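Putative oxidoreductase FAD-binding subunit (Sulfolobus tokodaii, PDB 4ZOH) probably serves as the FAD-binding subunit of a molybdopterin-dependent dehydrogenase, passing electrons through its bound flavin. Local coordinates at residues L74-N79 against M103-G108; E90-I95 against A117-A122; L113-D118 against D149-D154; T210-V215 against E245-T250. All coordinates share one frame; numbering follows the deposited sequence.

Contact 1. Residues L74-N79 against M103-G108. With FAD (flavin-adenine dinucleotide), chain H.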
# COMPACT_ATOMS: atom_id res chain seq x y z
N LEU B 74 -10.68 21.68 37.72
CA LEU B 74 -10.69 21.09 36.39
C LEU B 74 -11.30 22.05 35.38
O LEU B 74 -11.38 21.71 34.20
CB LEU B 74 -11.42 19.74 36.34
CG LEU B 74 -10.73 18.47 36.86
CD1 LEU B 74 -11.54 17.29 36.36
CD2 LEU B 74 -9.30 18.30 36.44
N THR B 75 -11.65 23.27 35.82
CA THR B 75 -12.17 24.30 34.90
C THR B 75 -11.09 24.71 33.95
O THR B 75 -9.92 24.95 34.36
CB THR B 75 -12.71 25.50 35.67
OG1 THR B 75 -13.31 24.99 36.85
CG2 THR B 75 -13.79 26.28 34.89
N THR B 76 -11.46 24.71 32.67
CA THR B 76 -10.50 24.95 31.58
C THR B 76 -10.30 26.46 31.38
O THR B 76 -11.18 27.30 31.71
CB THR B 76 -11.01 24.36 30.27
OG1 THR B 76 -12.19 25.05 29.87
CG2 THR B 76 -11.27 22.76 30.33
N HIS B 77 -9.19 26.78 30.73
CA HIS B 77 -8.87 28.16 30.32
C HIS B 77 -9.99 28.77 29.56
O HIS B 77 -10.37 29.97 29.77
CB HIS B 77 -7.56 28.23 29.47
CG HIS B 77 -6.38 27.52 30.09
ND1 HIS B 77 -6.17 27.49 31.46
CD2 HIS B 77 -5.36 26.81 29.55
CE1 HIS B 77 -5.06 26.82 31.73
NE2 HIS B 77 -4.56 26.38 30.59
N TYR B 78 -10.53 27.97 28.66
CA TYR B 78 -11.58 28.48 27.77
C TYR B 78 -12.78 28.93 28.61
O TYR B 78 -13.33 30.01 28.38
CB TYR B 78 -12.03 27.45 26.71
CG TYR B 78 -13.26 27.88 25.92
CD1 TYR B 78 -13.13 28.64 24.77
CD2 TYR B 78 -14.56 27.47 26.31
CE1 TYR B 78 -14.24 29.01 24.03
CE2 TYR B 78 -15.69 27.84 25.57
CZ TYR B 78 -15.52 28.60 24.43
OH TYR B 78 -16.60 28.95 23.67
N ASN B 79 -13.18 28.09 29.57
CA ASN B 79 -14.41 28.40 30.35
C ASN B 79 -14.19 29.59 31.29
O ASN B 79 -15.02 30.44 31.36
CB ASN B 79 -14.92 27.18 31.13
CG ASN B 79 -15.60 26.16 30.24
OD1 ASN B 79 -16.26 26.48 29.28
ND2 ASN B 79 -15.44 24.91 30.59
N MET B 103 -8.37 22.75 26.53
CA MET B 103 -8.06 21.60 27.40
C MET B 103 -7.35 21.92 28.68
O MET B 103 -7.60 21.26 29.68
CB MET B 103 -7.17 20.57 26.66
CG MET B 103 -7.84 20.02 25.40
SD MET B 103 -8.96 18.69 25.88
CE MET B 103 -7.77 17.39 26.12
N GLY B 104 -6.45 22.89 28.63
CA GLY B 104 -5.71 23.25 29.83
C GLY B 104 -6.63 23.66 30.98
O GLY B 104 -7.65 24.29 30.76
N THR B 105 -6.26 23.28 32.21
CA THR B 105 -7.04 23.67 33.39
C THR B 105 -6.26 24.55 34.39
O THR B 105 -5.01 24.48 34.47
CB THR B 105 -7.58 22.45 34.15
OG1 THR B 105 -6.48 21.87 34.89
CG2 THR B 105 -8.24 21.37 33.12
N ILE B 106 -7.00 25.37 35.14
CA ILE B 106 -6.40 26.25 36.21
C ILE B 106 -5.68 25.40 37.27
O ILE B 106 -4.55 25.73 37.62
CB ILE B 106 -7.42 27.22 36.89
CG1 ILE B 106 -6.71 28.15 37.92
CG2 ILE B 106 -8.58 26.44 37.48
CD1 ILE B 106 -7.49 29.40 38.25
N GLY B 107 -6.27 24.28 37.71
CA GLY B 107 -5.58 23.35 38.66
C GLY B 107 -4.25 22.83 38.14
O GLY B 107 -3.25 22.78 38.87
N GLY B 108 -4.19 22.48 36.85
CA GLY B 108 -2.94 21.92 36.30
C GLY B 108 -1.92 23.03 36.04
O GLY B 108 -0.75 22.79 36.13
PA FAD H . -1.61 18.74 33.17
O1A FAD H . -0.62 18.81 32.05
O2A FAD H . -2.65 17.71 33.21
O5B FAD H . -0.85 18.63 34.53
C5B FAD H . 0.29 19.49 34.80
C4B FAD H . 0.89 19.13 36.27
O4B FAD H . -0.12 19.26 37.35
C3B FAD H . 1.26 17.65 36.28
O3B FAD H . 2.44 17.48 37.02
C2B FAD H . 0.04 16.94 36.91
O2B FAD H . 0.36 15.69 37.55
C1B FAD H . -0.38 17.91 37.96
N9A FAD H . -1.78 18.20 38.20
C8A FAD H . -2.75 18.46 37.32
N7A FAD H . -3.88 18.77 37.98
C5A FAD H . -3.61 18.72 39.30
C6A FAD H . -4.36 18.96 40.47
N6A FAD H . -5.63 19.34 40.33
N1A FAD H . -3.79 18.80 41.68
C2A FAD H . -2.47 18.48 41.81
N3A FAD H . -1.74 18.24 40.72
C4A FAD H . -2.28 18.36 39.45
N1 FAD H . 0.47 28.17 29.79
C2 FAD H . 0.51 29.53 30.07
O2 FAD H . 0.37 29.90 31.22
N3 FAD H . 0.69 30.45 29.08
C4 FAD H . 0.87 30.05 27.80
O4 FAD H . 0.98 30.93 26.93
C4X FAD H . 0.86 28.67 27.50
N5 FAD H . 1.04 28.27 26.19
C5X FAD H . 1.06 26.87 25.91
C6 FAD H . 1.29 26.47 24.60
C7 FAD H . 1.29 25.11 24.27
C7M FAD H . 1.55 24.75 22.79
C8 FAD H . 1.08 24.14 25.28
C8M FAD H . 1.09 22.61 25.01
C9 FAD H . 0.89 24.54 26.62
C9A FAD H . 0.86 25.90 26.92
N10 FAD H . 0.67 26.35 28.25
C10 FAD H . 0.67 27.74 28.50
C1' FAD H . 0.47 25.43 29.36
C2' FAD H . -1.02 25.08 29.54
O2' FAD H . -1.68 26.23 30.10
C3' FAD H . -1.24 23.81 30.40
O3' FAD H . -2.60 23.44 30.18
C4' FAD H . -1.02 24.03 31.89
O4' FAD H . 0.27 24.60 32.07
C5' FAD H . -1.13 22.72 32.70
O5' FAD H . -2.55 22.51 32.91
P FAD H . -3.21 21.13 32.51
O1P FAD H . -4.59 21.10 33.08
O2P FAD H . -3.07 20.90 31.06
O3P FAD H . -2.28 20.19 33.37
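The imidazole of H77 lies flat over the backbone of G104. The carbonyl O of G104 sits above the centre of one ring face, 3.4 Å from its plane, and G104 C and T105 N lie over the same face. NE2 of H77 reaches O2' on the ribityl chain of the FAD at 2.9 Å, and either atom could be the donor. ND1 is bonded to Y119 OH, which fixes the turn of the ring. CG stands anti to the carbonyl carbon (chi1 -51°), which swings the ring over G104. A side chain at G104 would clash with NE2. Replacing H77 by alanine is likely to leave Y119 OH and FAD O2' without this partner and to uncover the G104 peptide.

Two backbone bonds join the segments on either side of a single bridge between T76 and T105. H77 N donates to G104 O at 2.9 Å, and I106 N donates to T75 O at 3.1 Å. T105 grips the FAD phosphate oxygen O1P twice, from its backbone N at 2.9 Å and from its OG1 at 2.7 Å. The same OG1 caps the next helix by accepting from G108 N. T76 OG1 caps its own helix through N79 N at 3.2 Å. A CB on G108 would come too close to FAD O3P, consistent with a glycine there.

The contact therefore joins the starts of helices 77-81 and 106-112 in the FAD-binding domain. Strand 68-72 leads into the first segment, and helix 98-103 packs its R101 and N102 against H77 and Y78.

Contact 2. Residues E90-I95 against A117-A122. With FAD (flavin-adenine dinucleotide), chain H.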
# COMPACT_ATOMS: atom_id res chain seq x y z
N GLU B 90 -9.80 37.64 31.51
CA GLU B 90 -8.98 38.17 30.44
C GLU B 90 -7.58 37.49 30.42
O GLU B 90 -7.06 37.20 29.35
CB GLU B 90 -8.88 39.66 30.55
CG GLU B 90 -7.93 40.32 29.55
CD GLU B 90 -7.86 41.82 29.78
OE1 GLU B 90 -8.94 42.40 29.99
OE2 GLU B 90 -6.76 42.39 29.76
N THR B 91 -7.00 37.23 31.58
CA THR B 91 -5.72 36.56 31.69
C THR B 91 -5.80 35.15 31.06
O THR B 91 -4.92 34.80 30.29
CB THR B 91 -5.27 36.43 33.16
OG1 THR B 91 -5.19 37.74 33.70
CG2 THR B 91 -3.89 35.78 33.28
N ALA B 92 -6.83 34.37 31.41
CA ALA B 92 -7.04 33.00 30.84
C ALA B 92 -7.07 33.04 29.31
O ALA B 92 -6.48 32.16 28.69
CB ALA B 92 -8.32 32.39 31.36
N SER B 93 -7.74 34.08 28.75
CA SER B 93 -7.82 34.37 27.31
C SER B 93 -6.50 34.43 26.57
O SER B 93 -6.44 34.27 25.34
CB SER B 93 -8.47 35.76 27.11
OG SER B 93 -9.88 35.63 27.32
N ASN B 94 -5.48 34.88 27.28
CA ASN B 94 -4.16 35.02 26.72
C ASN B 94 -3.36 33.72 26.67
O ASN B 94 -2.32 33.68 26.06
CB ASN B 94 -3.34 36.01 27.58
CG ASN B 94 -3.68 37.43 27.27
OD1 ASN B 94 -3.06 38.04 26.39
ND2 ASN B 94 -4.71 37.96 27.95
N ILE B 95 -3.80 32.69 27.38
CA ILE B 95 -2.98 31.48 27.51
C ILE B 95 -2.84 30.77 26.16
O ILE B 95 -3.82 30.68 25.39
CB ILE B 95 -3.54 30.51 28.56
CG1 ILE B 95 -3.39 31.11 29.94
CG2 ILE B 95 -2.81 29.15 28.51
CD1 ILE B 95 -4.18 30.35 31.04
N ALA B 117 4.14 31.26 33.21
CA ALA B 117 2.66 31.12 33.12
C ALA B 117 1.91 32.44 33.22
O ALA B 117 2.38 33.39 33.89
CB ALA B 117 2.12 30.17 34.20
N ASP B 118 0.72 32.48 32.63
CA ASP B 118 -0.14 33.65 32.75
C ASP B 118 -0.84 33.79 34.12
O ASP B 118 -0.69 34.85 34.78
CB ASP B 118 -1.09 33.75 31.56
CG ASP B 118 -0.35 33.95 30.28
OD1 ASP B 118 0.59 34.82 30.30
OD2 ASP B 118 -0.67 33.24 29.26
N TYR B 119 -1.49 32.73 34.58
CA TYR B 119 -2.37 32.87 35.75
C TYR B 119 -1.68 33.49 36.99
O TYR B 119 -2.30 34.30 37.65
CB TYR B 119 -3.01 31.57 36.20
CG TYR B 119 -4.15 31.04 35.36
CD1 TYR B 119 -5.22 31.86 34.97
CD2 TYR B 119 -4.18 29.66 35.01
CE1 TYR B 119 -6.29 31.32 34.24
CE2 TYR B 119 -5.23 29.13 34.31
CZ TYR B 119 -6.28 29.95 33.92
OH TYR B 119 -7.26 29.40 33.15
N PRO B 120 -0.43 33.07 37.32
CA PRO B 120 0.18 33.53 38.58
C PRO B 120 0.30 35.04 38.69
O PRO B 120 0.21 35.55 39.77
CB PRO B 120 1.60 32.90 38.53
CG PRO B 120 1.42 31.66 37.70
CD PRO B 120 0.45 32.11 36.63
N ALA B 121 0.48 35.74 37.58
CA ALA B 121 0.47 37.20 37.64
C ALA B 121 -0.88 37.72 38.16
O ALA B 121 -0.89 38.58 39.03
CB ALA B 121 0.84 37.82 36.32
N ALA B 122 -1.98 37.21 37.60
CA ALA B 122 -3.32 37.56 38.06
C ALA B 122 -3.58 37.01 39.46
O ALA B 122 -4.16 37.71 40.27
CB ALA B 122 -4.43 37.13 37.09
PA FAD H . -1.61 18.74 33.17
O1A FAD H . -0.62 18.81 32.05
O2A FAD H . -2.65 17.71 33.21
O5B FAD H . -0.85 18.63 34.53
C5B FAD H . 0.29 19.49 34.80
C4B FAD H . 0.89 19.13 36.27
O4B FAD H . -0.12 19.26 37.35
C3B FAD H . 1.26 17.65 36.28
O3B FAD H . 2.44 17.48 37.02
C2B FAD H . 0.04 16.94 36.91
O2B FAD H . 0.36 15.69 37.55
C1B FAD H . -0.38 17.91 37.96
N9A FAD H . -1.78 18.20 38.20
C8A FAD H . -2.75 18.46 37.32
N7A FAD H . -3.88 18.77 37.98
C5A FAD H . -3.61 18.72 39.30
C6A FAD H . -4.36 18.96 40.47
N6A FAD H . -5.63 19.34 40.33
N1A FAD H . -3.79 18.80 41.68
C2A FAD H . -2.47 18.48 41.81
N3A FAD H . -1.74 18.24 40.72
C4A FAD H . -2.28 18.36 39.45
N1 FAD H . 0.47 28.17 29.79
C2 FAD H . 0.51 29.53 30.07
O2 FAD H . 0.37 29.90 31.22
N3 FAD H . 0.69 30.45 29.08
C4 FAD H . 0.87 30.05 27.80
O4 FAD H . 0.98 30.93 26.93
C4X FAD H . 0.86 28.67 27.50
N5 FAD H . 1.04 28.27 26.19
C5X FAD H . 1.06 26.87 25.91
C6 FAD H . 1.29 26.47 24.60
C7 FAD H . 1.29 25.11 24.27
C7M FAD H . 1.55 24.75 22.79
C8 FAD H . 1.08 24.14 25.28
C8M FAD H . 1.09 22.61 25.01
C9 FAD H . 0.89 24.54 26.62
C9A FAD H . 0.86 25.90 26.92
N10 FAD H . 0.67 26.35 28.25
C10 FAD H . 0.67 27.74 28.50
C1' FAD H . 0.47 25.43 29.36
C2' FAD H . -1.02 25.08 29.54
O2' FAD H . -1.68 26.23 30.10
C3' FAD H . -1.24 23.81 30.40
O3' FAD H . -2.60 23.44 30.18
C4' FAD H . -1.02 24.03 31.89
O4' FAD H . 0.27 24.60 32.07
C5' FAD H . -1.13 22.72 32.70
O5' FAD H . -2.55 22.51 32.91
P FAD H . -3.21 21.13 32.51
O1P FAD H . -4.59 21.10 33.08
O2P FAD H . -3.07 20.90 31.06
O3P FAD H . -2.28 20.19 33.37
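D118 and I95 meet beside the pyrimidine end of the flavin. D118 OD2 accepts from FAD N3 at 3.1 Å, and D118 N donates to FAD O2 at 3.0 Å. The protein thus reads a donor and a neighbouring acceptor on the isoalloxazine ring. I95 lies against the same carboxylate, with CG1 3.5 Å from D118 OD2. The two side chains run antiparallel alongside each other. CG2 of I95 faces the cofactor, 3.5 Å from FAD O2'.

The other end of I95 makes a CH-pi contact with Y119. Its CD1 stands over one face of the ring, 3.8 Å from the centroid and 19° off the normal. The extended chain of I95 (chi2 168°) carries CD1 to that face. A92 CB touches the same tyrosine at CE1, at 3.7 Å.

These contacts belong to the FAD-binding domain of the molybdopterin dehydrogenase family. The end of helix 88-93 and the residues just after it pack against the start of helix 119-125. T91 fits between D118 and A122 there. Its CG2 is 3.9 Å from D118 CB, while its OG1, bonded back to L87 O, lies beside A122 CB.

Farther out, K178 NZ forms a salt bridge with D118 OD2 and also bonds to N94 O. Y176 OH holds OD1, so both carboxylate oxygens are engaged. The lysine would be expected to stabilise the charged form of the buried carboxylate. Y119 OH is bonded to H77 ND1. The N94 side chain folds back on the preceding turn, where ND2 donates to E90 O at 2.8 Å.

Contact 3. Residues L113-D118 against D149-D154. With FAD (flavin-adenine dinucleotide), chain H.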
# COMPACT_ATOMS: atom_id res chain seq x y z
N LEU B 113 3.38 25.18 37.67
CA LEU B 113 4.25 26.33 38.08
C LEU B 113 5.39 26.72 37.15
O LEU B 113 6.51 27.02 37.61
CB LEU B 113 4.79 26.20 39.50
CG LEU B 113 3.80 26.45 40.63
CD1 LEU B 113 4.61 26.44 41.92
CD2 LEU B 113 3.04 27.78 40.48
N ASP B 114 5.10 26.75 35.86
CA ASP B 114 6.05 27.35 34.95
C ASP B 114 6.20 28.85 35.32
O ASP B 114 5.21 29.55 35.40
CB ASP B 114 5.58 27.21 33.51
CG ASP B 114 6.63 27.62 32.54
OD1 ASP B 114 7.04 28.82 32.48
OD2 ASP B 114 7.05 26.72 31.83
N PRO B 115 7.44 29.33 35.50
CA PRO B 115 7.62 30.72 35.91
C PRO B 115 7.25 31.75 34.83
O PRO B 115 7.35 32.98 35.09
CB PRO B 115 9.12 30.80 36.24
CG PRO B 115 9.73 29.74 35.40
CD PRO B 115 8.73 28.62 35.37
N SER B 116 6.85 31.29 33.65
CA SER B 116 6.29 32.23 32.66
C SER B 116 4.83 32.06 32.42
O SER B 116 4.32 32.65 31.50
CB SER B 116 7.01 32.12 31.31
OG SER B 116 8.38 32.20 31.55
N ALA B 117 4.14 31.26 33.21
CA ALA B 117 2.66 31.12 33.12
C ALA B 117 1.91 32.44 33.22
O ALA B 117 2.38 33.39 33.89
CB ALA B 117 2.12 30.17 34.20
N ASP B 118 0.72 32.48 32.63
CA ASP B 118 -0.14 33.65 32.75
C ASP B 118 -0.84 33.79 34.12
O ASP B 118 -0.69 34.85 34.78
CB ASP B 118 -1.09 33.75 31.56
CG ASP B 118 -0.35 33.95 30.28
OD1 ASP B 118 0.59 34.82 30.30
OD2 ASP B 118 -0.67 33.24 29.26
N ASP B 149 8.42 27.62 44.58
CA ASP B 149 9.58 27.95 43.69
C ASP B 149 9.15 27.56 42.25
O ASP B 149 8.11 26.94 42.09
CB ASP B 149 10.85 27.18 44.15
CG ASP B 149 12.17 27.74 43.60
OD1 ASP B 149 12.27 28.66 42.75
OD2 ASP B 149 13.19 27.18 44.00
N MET B 150 9.90 27.95 41.22
CA MET B 150 9.58 27.44 39.88
C MET B 150 9.30 25.93 39.97
O MET B 150 10.04 25.20 40.64
CB MET B 150 10.69 27.75 38.87
CG MET B 150 12.09 27.36 39.32
SD MET B 150 13.17 27.85 38.02
CE MET B 150 14.78 27.64 38.82
N PHE B 151 8.18 25.49 39.39
CA PHE B 151 7.82 24.08 39.23
C PHE B 151 7.65 23.38 40.57
O PHE B 151 7.58 22.15 40.62
CB PHE B 151 8.86 23.33 38.33
CG PHE B 151 9.05 23.94 36.97
CD1 PHE B 151 8.05 23.84 35.99
CD2 PHE B 151 10.25 24.62 36.64
CE1 PHE B 151 8.22 24.42 34.72
CE2 PHE B 151 10.42 25.22 35.38
CZ PHE B 151 9.40 25.11 34.42
N THR B 152 7.57 24.16 41.65
CA THR B 152 7.55 23.58 43.01
C THR B 152 6.33 24.07 43.81
O THR B 152 6.45 25.02 44.58
CB THR B 152 8.85 23.84 43.77
OG1 THR B 152 9.94 23.68 42.87
CG2 THR B 152 9.05 22.87 44.96
N PRO B 153 5.16 23.42 43.61
CA PRO B 153 3.94 23.72 44.36
C PRO B 153 4.02 23.13 45.76
O PRO B 153 4.84 22.27 46.01
CB PRO B 153 2.86 23.00 43.55
CG PRO B 153 3.57 21.80 43.00
CD PRO B 153 4.94 22.32 42.64
N ASP B 154 3.16 23.62 46.66
CA ASP B 154 3.07 23.14 48.05
C ASP B 154 2.05 22.02 48.07
O ASP B 154 0.88 22.19 48.51
CB ASP B 154 2.66 24.29 48.99
CG ASP B 154 2.23 23.80 50.39
OD1 ASP B 154 2.93 22.94 50.96
OD2 ASP B 154 1.19 24.27 50.89
PA FAD H . -1.61 18.74 33.17
O1A FAD H . -0.62 18.81 32.05
O2A FAD H . -2.65 17.71 33.21
O5B FAD H . -0.85 18.63 34.53
C5B FAD H . 0.29 19.49 34.80
C4B FAD H . 0.89 19.13 36.27
O4B FAD H . -0.12 19.26 37.35
C3B FAD H . 1.26 17.65 36.28
O3B FAD H . 2.44 17.48 37.02
C2B FAD H . 0.04 16.94 36.91
O2B FAD H . 0.36 15.69 37.55
C1B FAD H . -0.38 17.91 37.96
N9A FAD H . -1.78 18.20 38.20
C8A FAD H . -2.75 18.46 37.32
N7A FAD H . -3.88 18.77 37.98
C5A FAD H . -3.61 18.72 39.30
C6A FAD H . -4.36 18.96 40.47
N6A FAD H . -5.63 19.34 40.33
N1A FAD H . -3.79 18.80 41.68
C2A FAD H . -2.47 18.48 41.81
N3A FAD H . -1.74 18.24 40.72
C4A FAD H . -2.28 18.36 39.45
N1 FAD H . 0.47 28.17 29.79
C2 FAD H . 0.51 29.53 30.07
O2 FAD H . 0.37 29.90 31.22
N3 FAD H . 0.69 30.45 29.08
C4 FAD H . 0.87 30.05 27.80
O4 FAD H . 0.98 30.93 26.93
C4X FAD H . 0.86 28.67 27.50
N5 FAD H . 1.04 28.27 26.19
C5X FAD H . 1.06 26.87 25.91
C6 FAD H . 1.29 26.47 24.60
C7 FAD H . 1.29 25.11 24.27
C7M FAD H . 1.55 24.75 22.79
C8 FAD H . 1.08 24.14 25.28
C8M FAD H . 1.09 22.61 25.01
C9 FAD H . 0.89 24.54 26.62
C9A FAD H . 0.86 25.90 26.92
N10 FAD H . 0.67 26.35 28.25
C10 FAD H . 0.67 27.74 28.50
C1' FAD H . 0.47 25.43 29.36
C2' FAD H . -1.02 25.08 29.54
O2' FAD H . -1.68 26.23 30.10
C3' FAD H . -1.24 23.81 30.40
O3' FAD H . -2.60 23.44 30.18
C4' FAD H . -1.02 24.03 31.89
O4' FAD H . 0.27 24.60 32.07
C5' FAD H . -1.13 22.72 32.70
O5' FAD H . -2.55 22.51 32.91
P FAD H . -3.21 21.13 32.51
O1P FAD H . -4.59 21.10 33.08
O2P FAD H . -3.07 20.90 31.06
O3P FAD H . -2.28 20.19 33.37
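L113 and F151 bury the most surface here, followed by P115. F151 belongs to the type II turn D149-T152, the tip of the small hairpin formed by strands 147-149 and 152-153. L113 leaves the end of helix 106-112 with positive phi. A type I turn from D114 to A117 follows and leads to the flavin-binding D118.

The one hydrogen bond across the contact runs from F151 N to L113 O, 2.9 Å long, with the donor above the carbonyl plane. The side chain of L113 points into the hairpin. Its CD1 lies 3.5 Å from both D149 O and P153 N. A147 also touches this leucine.

The F151 ring returns over the other segment. L113 O lies over one face, toward the rim. P115 CD approaches CZ of the ring at 3.7 Å, and P115 CG is near M150 CB. H112 meets the same phenylalanine edge-to-face.

D114 runs alongside F151, pointing the same way, with its carboxylate plane 77° from the ring. CG is anti to the backbone N (chi1 -171°), which sets OD2 near CE1 and CZ of the ring. With an alanine in place of D114, S116 N is likely to lose its side-chain acceptor, and CE1 and CZ of F151 the neighbouring carboxylate. The bond concerned makes an Asx turn: S116 N donates to the anti lone pair of D114 OD1 at 2.7 Å.

Contact 4. Residues T210-V215 against E245-T250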
# COMPACT_ATOMS: atom_id res chain seq x y z
N THR B 210 4.71 38.22 36.11
CA THR B 210 5.13 36.90 35.75
C THR B 210 6.23 36.94 34.68
O THR B 210 6.43 37.97 33.98
CB THR B 210 3.91 36.02 35.34
OG1 THR B 210 4.34 34.64 35.26
CG2 THR B 210 3.31 36.50 34.01
N ALA B 211 6.93 35.82 34.60
CA ALA B 211 8.03 35.53 33.66
C ALA B 211 9.30 36.29 33.93
O ALA B 211 10.23 36.25 33.09
CB ALA B 211 7.61 35.68 32.19
N VAL B 212 9.33 37.00 35.06
CA VAL B 212 10.49 37.84 35.41
C VAL B 212 11.14 37.49 36.76
O VAL B 212 11.99 38.23 37.25
CB VAL B 212 10.21 39.37 35.27
CG1 VAL B 212 9.94 39.75 33.81
CG2 VAL B 212 9.06 39.89 36.16
N ASN B 213 10.72 36.37 37.35
CA ASN B 213 11.26 35.83 38.61
C ASN B 213 10.99 34.34 38.59
O ASN B 213 10.32 33.87 37.68
CB ASN B 213 10.52 36.41 39.82
CG ASN B 213 10.54 37.93 39.85
OD1 ASN B 213 11.53 38.53 40.28
ND2 ASN B 213 9.47 38.55 39.38
N ASN B 214 11.44 33.61 39.60
CA ASN B 214 11.22 32.15 39.69
C ASN B 214 9.77 31.85 39.98
O ASN B 214 9.25 30.80 39.55
CB ASN B 214 12.14 31.52 40.76
CG ASN B 214 11.83 32.05 42.16
OD1 ASN B 214 11.72 33.25 42.35
ND2 ASN B 214 11.65 31.16 43.13
N VAL B 215 9.11 32.75 40.73
CA VAL B 215 7.65 32.68 40.95
C VAL B 215 7.07 34.07 40.73
O VAL B 215 7.85 35.02 40.60
CB VAL B 215 7.24 32.14 42.34
CG1 VAL B 215 7.69 30.70 42.52
CG2 VAL B 215 7.72 33.04 43.49
N GLU B 245 11.69 47.36 40.06
CA GLU B 245 12.33 46.98 41.32
C GLU B 245 11.97 45.57 41.69
O GLU B 245 12.78 44.90 42.35
CB GLU B 245 11.96 47.90 42.48
CG GLU B 245 12.32 49.36 42.25
CD GLU B 245 11.71 50.30 43.27
OE1 GLU B 245 11.24 49.83 44.34
OE2 GLU B 245 11.70 51.51 43.00
N SER B 246 10.78 45.11 41.30
CA SER B 246 10.38 43.72 41.65
C SER B 246 10.81 42.65 40.63
O SER B 246 10.56 41.47 40.86
CB SER B 246 8.89 43.61 41.95
OG SER B 246 8.46 44.75 42.66
N ALA B 247 11.44 43.05 39.51
CA ALA B 247 11.80 42.11 38.41
C ALA B 247 13.22 41.62 38.56
O ALA B 247 14.14 42.42 38.55
CB ALA B 247 11.60 42.75 37.03
N ASN B 248 13.40 40.31 38.69
CA ASN B 248 14.73 39.68 38.69
C ASN B 248 14.87 38.70 37.49
O ASN B 248 15.06 37.51 37.70
CB ASN B 248 14.92 38.98 40.08
CG ASN B 248 16.32 38.43 40.30
OD1 ASN B 248 17.27 38.72 39.58
ND2 ASN B 248 16.44 37.61 41.33
N PRO B 249 14.76 39.20 36.22
CA PRO B 249 14.66 38.29 35.07
C PRO B 249 15.99 37.63 34.60
O PRO B 249 17.03 37.95 35.13
CB PRO B 249 14.11 39.19 33.97
CG PRO B 249 14.69 40.53 34.29
CD PRO B 249 14.74 40.62 35.78
N THR B 250 15.90 36.74 33.59
CA THR B 250 16.93 35.81 33.16
C THR B 250 17.12 36.03 31.68
O THR B 250 16.13 36.20 30.96
CB THR B 250 16.46 34.38 33.51
OG1 THR B 250 16.24 34.32 34.92
CG2 THR B 250 17.46 33.30 33.16
O HOH W 1 13.03 35.93 32.93
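The backbone N of N248 is shared by two acceptors of the other segment. N213 OD1 takes it at 3.0 Å, with the donor well above the plane of the amide carbonyl. V212 O lies at 2.9 Å from the same N248 N, but that bond is bent and weak (123° at the hydrogen). The amide of N213 thus faces the backbone of the 245-250 loop. With chi1 at -56° the amide swings to the side of the backbone N and reaches S246 and N248. ND2 adds a weak, long bond to S246 O. N248 CB packs on N213 OD1 at 3.4 Å.

V212 supplies the apolar half. Its CG2 rests on A247 CB at 3.9 Å, and its CB meets P249 CB at 4.1 Å. The methyl of A247 and the ring of P249 both touch the valine near its branch point. V264 of helix 257-276 touches both V212 and A247 and so continues this apolar patch.

A water extends the join beyond P249. It donates to A211 O at 2.8 Å and accepts from T250 N at 3.1 Å.

Both segments are irregular. The first connects strands 201-210 and 217-218, and the second connects helices 233-243 and 257-276. Their contact is a loop-to-loop join between the antiparallel sheet and the helices of the C-terminal domain of the CO dehydrogenase flavoprotein family.

Contacts 1, 2 and 3 lie in the FAD-binding domain, and each touches the cofactor. Contact 4 lies in the C-terminal domain. Contacts 1 and 2 alternate along the chain, with centres about 11 Å apart. They use successive helices, 77-81 then 88-93 and 106-112 then 119-125, and meet through H77 and Y119. The 113-118 loop of contact 3 lies between the last two helices and shares A117 and D118 with contact 2. Contact 4 comes last, about 25 Å from contact 1 centre to centre. It still touches contacts 2 and 3: T210 OG1 probably bonds to A117 O, and N214 ND2 to D149 OD1. The 113-118 loop thus links the flavin site to both the small hairpin and the C-terminal domain.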